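Local coordinates for arginase (Glaciozyma antarctica, PDB 5YNL), which probably hydrolyses L-arginine to L-ornithine and urea, as arginases do, in a yeast adapted to the cold, at residues L283-D288 with Y313-I318. Residues are numbered along the deposited sequence; the frame is centred on the assembly and turned at random.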
loop_
_atom_site.group_PDB
_atom_site.type_symbol
_atom_site.label_atom_id
_atom_site.label_comp_id
_atom_site.label_asym_id
_atom_site.label_seq_id
_atom_site.Cartn_x
_atom_site.Cartn_y
_atom_site.Cartn_z
ATOM N N LEU A 283 -0.526 -4.812 -0.014
ATOM C CA LEU A 283 -0.903 -4.032 -1.197
ATOM C C LEU A 283 -1.015 -2.578 -0.818
ATOM O O LEU A 283 -1.959 -2.177 -0.097
ATOM C CB LEU A 283 -2.227 -4.509 -1.816
ATOM C CG LEU A 283 -2.777 -3.766 -3.042
ATOM C CD1 LEU A 283 -1.775 -3.716 -4.228
ATOM C CD2 LEU A 283 -4.051 -4.448 -3.481
ATOM N N SER A 284 -0.053 -1.781 -1.283
ATOM C CA SER A 284 -0.040 -0.359 -0.925
ATOM C C SER A 284 -0.521 0.459 -2.121
ATOM O O SER A 284 0.257 0.733 -3.049
ATOM C CB SER A 284 1.360 0.073 -0.488
ATOM O OG SER A 284 1.287 1.247 0.297
ATOM N N PHE A 285 -1.801 0.830 -2.086
ATOM C CA PHE A 285 -2.501 1.403 -3.239
ATOM C C PHE A 285 -2.691 2.922 -3.124
ATOM O O PHE A 285 -3.363 3.406 -2.206
ATOM C CB PHE A 285 -3.881 0.748 -3.392
ATOM C CG PHE A 285 -4.421 0.794 -4.794
ATOM C CD1 PHE A 285 -4.713 2.006 -5.406
ATOM C CD2 PHE A 285 -4.632 -0.373 -5.499
ATOM C CE1 PHE A 285 -5.199 2.033 -6.722
ATOM C CE2 PHE A 285 -5.117 -0.340 -6.785
ATOM C CZ PHE A 285 -5.394 0.866 -7.405
ATOM N N ASP A 286 -2.109 3.667 -4.060
ATOM C CA ASP A 286 -2.236 5.108 -4.061
ATOM C C ASP A 286 -3.203 5.450 -5.151
ATOM O O ASP A 286 -3.028 5.047 -6.295
ATOM C CB ASP A 286 -0.906 5.777 -4.369
ATOM C CG ASP A 286 -0.955 7.266 -4.166
ATOM O OD1 ASP A 286 -1.717 7.948 -4.887
ATOM O OD2 ASP A 286 -0.241 7.766 -3.268
ATOM N N VAL A 287 -4.221 6.211 -4.788
ATOM C CA VAL A 287 -5.294 6.591 -5.692
ATOM C C VAL A 287 -4.829 7.531 -6.813
ATOM O O VAL A 287 -5.480 7.612 -7.848
ATOM C CB VAL A 287 -6.464 7.129 -4.861
ATOM C CG1 VAL A 287 -7.591 7.645 -5.717
ATOM C CG2 VAL A 287 -6.964 6.013 -3.974
ATOM N N ASP A 288 -3.684 8.193 -6.642
ATOM C CA ASP A 288 -3.116 8.993 -7.735
ATOM C C ASP A 288 -2.672 8.161 -8.963
ATOM O O ASP A 288 -2.340 8.718 -10.016
ATOM C CB ASP A 288 -2.022 9.975 -7.239
ATOM C CG ASP A 288 -0.588 9.387 -7.252
ATOM O OD1 ASP A 288 -0.384 8.145 -7.343
ATOM O OD2 ASP A 288 0.367 10.200 -7.142
ATOM N N TYR A 313 -9.509 -4.481 -10.607
ATOM C CA TYR A 313 -8.952 -5.799 -10.899
ATOM C C TYR A 313 -7.699 -6.101 -10.061
ATOM O O TYR A 313 -7.517 -7.223 -9.605
ATOM C CB TYR A 313 -8.671 -6.001 -12.396
ATOM C CG TYR A 313 -8.094 -7.371 -12.665
ATOM C CD1 TYR A 313 -8.919 -8.468 -12.816
ATOM C CD2 TYR A 313 -6.716 -7.574 -12.719
ATOM C CE1 TYR A 313 -8.406 -9.730 -13.032
ATOM C CE2 TYR A 313 -6.185 -8.855 -12.936
ATOM C CZ TYR A 313 -7.048 -9.920 -13.088
ATOM O OH TYR A 313 -6.550 -11.180 -13.296
ATOM N N ILE A 314 -6.834 -5.118 -9.860
ATOM C CA ILE A 314 -5.667 -5.346 -9.012
ATOM C C ILE A 314 -6.125 -5.821 -7.624
ATOM O O ILE A 314 -5.565 -6.792 -7.063
ATOM C CB ILE A 314 -4.789 -4.075 -8.859
ATOM C CG1 ILE A 314 -4.252 -3.614 -10.221
ATOM C CG2 ILE A 314 -3.638 -4.306 -7.900
ATOM C CD1 ILE A 314 -3.215 -2.440 -10.115
ATOM N N CYS A 315 -7.137 -5.149 -7.077
ATOM C CA CYS A 315 -7.632 -5.472 -5.746
ATOM C C CYS A 315 -8.333 -6.812 -5.729
ATOM O O CYS A 315 -8.184 -7.570 -4.775
ATOM C CB CYS A 315 -8.561 -4.356 -5.216
ATOM S SG CYS A 315 -7.655 -2.805 -4.880
ATOM N N GLU A 316 -9.067 -7.123 -6.793
ATOM C CA GLU A 316 -9.747 -8.407 -6.872
ATOM C C GLU A 316 -8.712 -9.520 -7.003
ATOM O O GLU A 316 -8.742 -10.499 -6.256
ATOM C CB GLU A 316 -10.719 -8.441 -8.057
ATOM C CG GLU A 316 -11.965 -9.281 -7.817
ATOM C CD GLU A 316 -13.122 -8.935 -8.769
ATOM O OE1 GLU A 316 -12.987 -7.970 -9.581
ATOM O OE2 GLU A 316 -14.178 -9.645 -8.714
ATOM N N ALA A 317 -7.772 -9.341 -7.929
ATOM C CA ALA A 317 -6.824 -10.389 -8.267
ATOM C C ALA A 317 -6.031 -10.753 -7.036
ATOM O O ALA A 317 -5.819 -11.943 -6.746
ATOM C CB ALA A 317 -5.899 -9.953 -9.387
ATOM N N ILE A 318 -5.622 -9.724 -6.298
ATOM C CA ILE A 318 -4.894 -9.924 -5.057
ATOM C C ILE A 318 -5.823 -10.635 -4.074
ATOM O O ILE A 318 -5.402 -11.560 -3.382
ATOM C CB ILE A 318 -4.440 -8.592 -4.461
ATOM C CG1 ILE A 318 -3.054 -8.189 -4.998
ATOM C CG2 ILE A 318 -4.333 -8.699 -2.925
ATOM C CD1 ILE A 318 -2.784 -8.464 -6.444
#
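Leu-283 and Phe-285 each set CG anti to the backbone N (chi1 178° and -155°). Their CB atoms point toward the helix, and this torsion extends both side chains to reach it. On the helix, Cys-315 holds SG anti to its carbonyl carbon, with chi1 -68°. The sulfur thereby reaches both strand residues. Cys-315 SG lies 3.9 Å from Phe-285 CD2. It also touches CD2 of Leu-283. Cys-315 SG approaches the ring obliquely, 4.7 Å from the Phe-285 centroid, a cysteine sulfur-aromatic contact. Ile-314 meets the same ring at its edge, with CB of Ile-314 4.3 Å from CE2 of Phe-285. The two methyls of Leu-283 meet different helix residues. CD1 of Leu-283 touches CG2 of Ile-314 at 4.2 Å, the two side chains crossing at about a right angle. Besides the sulfur, CD2 of Leu-283 meets CG1 of Ile-318, also at 4.2 Å.

Strand 281-286 lies inside the eight-stranded parallel sheet of the alpha/beta arginase fold, between strands 324-330 and 173-177. Helix 308-320 packs on one face of it. The axes of segments 283-286 and 313-318 run nearly antiparallel, 10.8 Å apart at closest approach. The contact is buried and apolar. Leu-352 of helix 345-356 touches both Phe-285 and Cys-315.

Residues of the strand alternate in direction. The side chains of Ser-284 and Asp-286 take no part in the helix contact, and Ser-284 OG hydrogen-bonds to His-155. At the strand's end, Asp-286 OD1 accepts a hydrogen bond from the backbone N-H of Asp-288 (OD1 to N 2.6 Å), an Asx turn. The carboxylates of Asp-286 and Asp-288 crowd close to Asp-178, a cluster consistent with the metal-binding aspartates of arginases.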